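Local structure of actin-related protein 8 (Homo sapiens, 4FO0) at residues 499-504 with 534-539; 260-265 with 486-491. The protein binds ATP with low basal ATPase activity, does not polymerize, and is a proposed core component of the INO80 chromatin-remodelling complex involved in transcriptional regulation and probably DNA repair. All blocks are in the same frame, centred on the assembly; numbering follows the deposited sequence.

Both contacts lie in one lobe of the actin fold, where helices 480-489 and 494-502 cover a face of the mixed sheet that contains strands 258-264, 247-253, 503-507 and 540-542. Contact 2 sets the end of the first helix against strand 258-264; contact 1, later in the chain, joins the end of the second helix to the loop entering strand 540-542. Their centres are 13 Å apart. Between them, Lys499 NZ forms a 2.7 Å salt bridge with Glu264 OE2, and Met500 and Tyr501 pack on Cys262 and Ile488. The two contacts thus belong to one continuous helical layer on this sheet, whose strand 247-253 ends in the ATP-binding residues Asp252 and Val253.

Contact 1: residues 499-504 with 534-539; sequences KMYSSI and RIIENV
The Tyr501 ring meets the methyl CD1 of Ile536 obliquely, while the closest touch falls at the ring's root, 3.5 Å from Tyr501 CB to that methyl. Beyond the two segments the ring meets Phe532 with planes about 35° apart, and Leu485 and Ile488 of helix 480-489 also touch it. The contact belongs to the actin fold: helix 494-502 runs into strand 503-507, and the loop after helix 530-535 leads into the parallel neighbour strand 540-542. Tyr501 CG stands beside its own backbone N (chi1 -69°), which carries the ring away from the loop and leaves CB to meet it. Ile536, the first residue past its helix with non-helical backbone angles, points its CB at the helix end and also brings CD1 to 3.9 Å from Ser502 N. The backbones come nearest at Ser502 and Val539, with CA atoms 4.4 Å apart; from here Ser502 and Ile504 continue into backbone hydrogen bonds with Asp540. Ile524 of helix 516-527 packs on both Ile504 and Val539, whose side chains cross at a slant, CD1 to CG1 4.1 Å. Both Val539 methyls face the carbonyl oxygen of Tyr501 from the same side, CG1 at 3.5 Å and CG2 at 3.7 Å from Tyr501 O.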
loop_
_atom_site.group_PDB
_atom_site.type_symbol
_atom_site.label_atom_id
_atom_site.label_comp_id
_atom_site.label_asym_id
_atom_site.label_seq_id
_atom_site.Cartn_x
_atom_site.Cartn_y
_atom_site.Cartn_z
ATOM N N LYS A 499 7.024 -18.413 -18.441
ATOM C CA LYS A 499 5.934 -18.451 -17.475
ATOM C C LYS A 499 5.643 -17.082 -16.873
ATOM O O LYS A 499 4.484 -16.705 -16.722
ATOM C CB LYS A 499 6.223 -19.481 -16.383
ATOM C CG LYS A 499 6.270 -20.915 -16.911
ATOM C CD LYS A 499 6.118 -21.957 -15.809
ATOM C CE LYS A 499 7.361 -22.051 -14.931
ATOM N NZ LYS A 499 7.118 -22.912 -13.731
ATOM N N MET A 500 6.699 -16.337 -16.554
ATOM C CA MET A 500 6.573 -15.010 -15.953
ATOM C C MET A 500 5.979 -13.956 -16.885
ATOM O O MET A 500 5.060 -13.237 -16.487
ATOM C CB MET A 500 7.923 -14.523 -15.422
ATOM C CG MET A 500 8.555 -15.445 -14.377
ATOM S SD MET A 500 7.384 -15.963 -13.108
ATOM C CE MET A 500 8.326 -17.168 -12.187
ATOM N N TYR A 501 6.498 -13.847 -18.110
ATOM C CA TYR A 501 5.942 -12.889 -19.070
ATOM C C TYR A 501 4.483 -13.208 -19.303
ATOM O O TYR A 501 3.664 -12.305 -19.437
ATOM C CB TYR A 501 6.659 -12.912 -20.424
ATOM C CG TYR A 501 8.073 -12.391 -20.423
ATOM C CD1 TYR A 501 8.342 -11.039 -20.288
ATOM C CD2 TYR A 501 9.146 -13.257 -20.580
ATOM C CE1 TYR A 501 9.655 -10.559 -20.288
ATOM C CE2 TYR A 501 10.453 -12.796 -20.583
ATOM C CZ TYR A 501 10.703 -11.446 -20.437
ATOM O OH TYR A 501 12.009 -11.001 -20.439
ATOM N N SER A 502 4.154 -14.466 -19.237
ATOM C CA SER A 502 2.853 -14.903 -19.611
ATOM C C SER A 502 1.848 -14.626 -18.515
ATOM O O SER A 502 0.669 -14.643 -18.730
ATOM C CB SER A 502 2.934 -16.377 -19.962
ATOM O OG SER A 502 2.037 -17.140 -19.208
ATOM N N SER A 503 2.338 -14.365 -17.327
ATOM C CA SER A 503 1.482 -14.131 -16.170
ATOM C C SER A 503 2.030 -13.078 -15.215
ATOM O O SER A 503 2.956 -13.339 -14.442
ATOM C CB SER A 503 1.268 -15.443 -15.412
ATOM O OG SER A 503 0.470 -15.243 -14.261
ATOM N N ILE A 504 1.443 -11.890 -15.263
ATOM C CA ILE A 504 1.793 -10.828 -14.316
ATOM C C ILE A 504 0.606 -10.466 -13.420
ATOM O O ILE A 504 -0.413 -9.932 -13.874
ATOM C CB ILE A 504 2.308 -9.588 -15.038
ATOM C CG1 ILE A 504 3.528 -9.962 -15.884
ATOM C CG2 ILE A 504 2.668 -8.516 -14.041
ATOM C CD1 ILE A 504 3.612 -9.220 -17.210
ATOM N N ARG A 534 7.276 -13.299 -29.223
ATOM C CA ARG A 534 6.900 -14.252 -30.260
ATOM C C ARG A 534 6.663 -15.638 -29.672
ATOM O O ARG A 534 5.556 -16.178 -29.741
ATOM C CB ARG A 534 7.966 -14.297 -31.355
ATOM C CG ARG A 534 7.888 -13.097 -32.293
ATOM C CD ARG A 534 8.925 -13.160 -33.405
ATOM N NE ARG A 534 10.105 -12.361 -33.092
ATOM C CZ ARG A 534 11.287 -12.867 -32.755
ATOM N NH1 ARG A 534 11.457 -14.188 -32.702
ATOM N NH2 ARG A 534 12.301 -12.050 -32.479
ATOM N N ILE A 535 7.709 -16.202 -29.082
ATOM C CA ILE A 535 7.599 -17.477 -28.383
ATOM C C ILE A 535 6.333 -17.609 -27.526
ATOM O O ILE A 535 5.857 -18.715 -27.297
ATOM C CB ILE A 535 8.803 -17.684 -27.460
ATOM C CG1 ILE A 535 10.098 -17.318 -28.190
ATOM C CG2 ILE A 535 8.821 -19.109 -26.928
ATOM C CD1 ILE A 535 11.245 -16.943 -27.261
ATOM N N ILE A 536 5.742 -16.498 -27.101
ATOM C CA ILE A 536 4.712 -16.563 -26.061
ATOM C C ILE A 536 3.311 -16.221 -26.564
ATOM O O ILE A 536 3.116 -15.211 -27.234
ATOM C CB ILE A 536 5.048 -15.648 -24.874
ATOM C CG1 ILE A 536 5.613 -16.467 -23.723
ATOM C CG2 ILE A 536 3.810 -14.900 -24.413
ATOM C CD1 ILE A 536 5.925 -15.643 -22.500
ATOM N N GLU A 537 2.348 -17.086 -26.258
ATOM C CA GLU A 537 1.017 -16.989 -26.851
ATOM C C GLU A 537 0.240 -15.729 -26.484
ATOM O O GLU A 537 -0.364 -15.098 -27.347
ATOM C CB GLU A 537 0.182 -18.218 -26.489
ATOM C CG GLU A 537 0.764 -19.061 -25.369
ATOM C CD GLU A 537 -0.305 -19.744 -24.542
ATOM O OE1 GLU A 537 -1.297 -20.222 -25.131
ATOM O OE2 GLU A 537 -0.156 -19.803 -23.303
ATOM N N ASN A 538 0.258 -15.357 -25.210
ATOM C CA ASN A 538 -0.084 -13.994 -24.822
ATOM C C ASN A 538 0.525 -13.564 -23.494
ATOM O O ASN A 538 0.818 -14.393 -22.638
ATOM C CB ASN A 538 -1.600 -13.811 -24.791
ATOM C CG ASN A 538 -2.310 -14.959 -24.110
ATOM O OD1 ASN A 538 -2.302 -15.068 -22.885
ATOM N ND2 ASN A 538 -2.934 -15.821 -24.900
ATOM N N VAL A 539 0.681 -12.257 -23.318
ATOM C CA VAL A 539 1.039 -11.701 -22.031
ATOM C C VAL A 539 -0.261 -11.456 -21.288
ATOM O O VAL A 539 -1.149 -10.777 -21.791
ATOM C CB VAL A 539 1.803 -10.377 -22.197
ATOM C CG1 VAL A 539 1.870 -9.619 -20.880
ATOM C CG2 VAL A 539 3.194 -10.642 -22.743
#

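Contact 2: residues 260-265 with 486-491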
loop_
_atom_site.group_PDB
_atom_site.type_symbol
_atom_site.label_atom_id
_atom_site.label_comp_id
_atom_site.label_asym_id
_atom_site.label_seq_id
_atom_site.Cartn_x
_atom_site.Cartn_y
_atom_site.Cartn_z
ATOM N N VAL A 260 8.163 -5.943 -6.673
ATOM C CA VAL A 260 8.141 -6.814 -7.835
ATOM C C VAL A 260 8.953 -8.071 -7.528
ATOM O O VAL A 260 9.984 -8.011 -6.847
ATOM C CB VAL A 260 8.743 -6.132 -9.064
ATOM C CG1 VAL A 260 8.406 -6.920 -10.322
ATOM C CG2 VAL A 260 8.201 -4.735 -9.184
ATOM N N CYS A 261 8.483 -9.215 -8.010
ATOM C CA CYS A 261 9.283 -10.424 -7.917
ATOM C C CYS A 261 8.649 -11.564 -8.689
ATOM O O CYS A 261 7.477 -11.508 -9.065
ATOM C CB CYS A 261 9.526 -10.818 -6.461
ATOM S SG CYS A 261 8.164 -11.710 -5.654
ATOM N N CYS A 262 9.439 -12.594 -8.947
ATOM C CA CYS A 262 8.926 -13.761 -9.644
ATOM C C CYS A 262 8.787 -14.916 -8.689
ATOM O O CYS A 262 9.723 -15.253 -7.959
ATOM C CB CYS A 262 9.829 -14.121 -10.810
ATOM S SG CYS A 262 9.753 -12.884 -12.100
ATOM N N VAL A 263 7.600 -15.507 -8.683
ATOM C CA VAL A 263 7.306 -16.573 -7.744
ATOM C C VAL A 263 6.968 -17.823 -8.517
ATOM O O VAL A 263 6.180 -17.791 -9.466
ATOM C CB VAL A 263 6.155 -16.183 -6.793
ATOM C CG1 VAL A 263 5.611 -17.398 -6.058
ATOM C CG2 VAL A 263 6.627 -15.131 -5.813
ATOM N N GLU A 264 7.597 -18.920 -8.114
ATOM C CA GLU A 264 7.426 -20.211 -8.766
ATOM C C GLU A 264 7.186 -21.270 -7.702
ATOM O O GLU A 264 8.116 -21.691 -7.009
ATOM C CB GLU A 264 8.675 -20.550 -9.571
ATOM C CG GLU A 264 8.417 -21.377 -10.812
ATOM C CD GLU A 264 9.627 -21.426 -11.725
ATOM O OE1 GLU A 264 10.692 -20.918 -11.319
ATOM O OE2 GLU A 264 9.517 -21.964 -12.849
ATOM N N ASP A 265 5.927 -21.669 -7.558
ATOM C CA ASP A 265 5.530 -22.707 -6.601
ATOM C C ASP A 265 5.963 -22.409 -5.170
ATOM O O ASP A 265 6.703 -23.191 -4.568
ATOM C CB ASP A 265 6.085 -24.072 -7.018
ATOM C CG ASP A 265 5.917 -24.342 -8.501
ATOM O OD1 ASP A 265 4.795 -24.139 -9.028
ATOM O OD2 ASP A 265 6.918 -24.743 -9.138
ATOM N N HIS A 486 12.745 -5.954 -15.854
ATOM C CA HIS A 486 14.033 -6.213 -15.239
ATOM C C HIS A 486 14.005 -7.422 -14.307
ATOM O O HIS A 486 14.908 -8.247 -14.317
ATOM C CB HIS A 486 14.498 -4.987 -14.472
ATOM C CG HIS A 486 15.781 -5.200 -13.742
ATOM N ND1 HIS A 486 15.835 -5.783 -12.495
ATOM C CD2 HIS A 486 17.061 -4.927 -14.088
ATOM C CE1 HIS A 486 17.093 -5.848 -12.096
ATOM N NE2 HIS A 486 17.857 -5.334 -13.044
ATOM N N SER A 487 12.964 -7.509 -13.496
ATOM C CA SER A 487 12.798 -8.607 -12.556
ATOM C C SER A 487 12.722 -9.957 -13.281
ATOM O O SER A 487 13.416 -10.904 -12.931
ATOM C CB SER A 487 11.525 -8.362 -11.731
ATOM O OG SER A 487 11.113 -9.511 -11.009
ATOM N N ILE A 488 11.870 -10.037 -14.292
ATOM C CA ILE A 488 11.680 -11.262 -15.050
ATOM C C ILE A 488 12.964 -11.641 -15.765
ATOM O O ILE A 488 13.286 -12.819 -15.923
ATOM C CB ILE A 488 10.550 -11.085 -16.083
ATOM C CG1 ILE A 488 9.222 -10.841 -15.354
ATOM C CG2 ILE A 488 10.468 -12.291 -17.005
ATOM C CD1 ILE A 488 8.027 -10.656 -16.252
ATOM N N ASP A 489 13.699 -10.625 -16.189
ATOM C CA ASP A 489 14.954 -10.826 -16.886
ATOM C C ASP A 489 16.029 -11.425 -15.982
ATOM O O ASP A 489 17.043 -11.939 -16.453
ATOM C CB ASP A 489 15.445 -9.500 -17.440
ATOM C CG ASP A 489 16.610 -9.673 -18.366
ATOM O OD1 ASP A 489 16.613 -10.671 -19.130
ATOM O OD2 ASP A 489 17.518 -8.822 -18.320
ATOM N N CYS A 490 15.802 -11.349 -14.681
ATOM C CA CYS A 490 16.737 -11.886 -13.706
ATOM C C CYS A 490 16.453 -13.338 -13.362
ATOM O O CYS A 490 17.190 -13.942 -12.588
ATOM C CB CYS A 490 16.703 -11.062 -12.429
ATOM S SG CYS A 490 17.439 -9.464 -12.628
ATOM N N CYS A 491 15.431 -13.933 -13.967
ATOM C CA CYS A 491 15.301 -15.388 -13.950
ATOM C C CYS A 491 16.435 -16.070 -14.709
ATOM O O CYS A 491 16.799 -15.641 -15.797
ATOM C CB CYS A 491 13.965 -15.807 -14.551
ATOM S SG CYS A 491 12.525 -15.288 -13.603
#
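Cys262 reaches from strand 258-264 to the end of helix 480-489, a helix-on-sheet contact within the actin fold. Its CB leaves the strand toward the helix and lies 4.1 Å from Cys491 SG. At the tip, Cys262 SG meets three residues: Ser487 OG at 3.8 Å, Ile488 CG1 at 3.9 Å and Cys491 SG at 4.0 Å. The last distance is far too long for a disulfide, so the two sulfurs simply pack. With SG anti to the carbonyl carbon (chi1 -68°), the sulfur is placed among these three side chains. One strand residue on either side of Cys261, Val260 and Cys262 both direct their CB atoms at the helix, whereas the CB of Cys261 points away from it, and its side chain touches Ser236 of helix 235-243 on the other side of the sheet. Ser487 fits between the first two. Its CB rests 3.7 Å from Val260 CG1, and its hydroxyl, swung anti to the backbone N (chi1 167°), passes over the strand backbone. That buried oxygen is hydrogen-bonded to the carbonyl oxygen of Thr272, whose hydroxyl oxygen in turn accepts a hydrogen bond from Cys262 N, so Thr272 ties helix and strand together. Ser487 OG lies 3.7 Å from Cys261 CA.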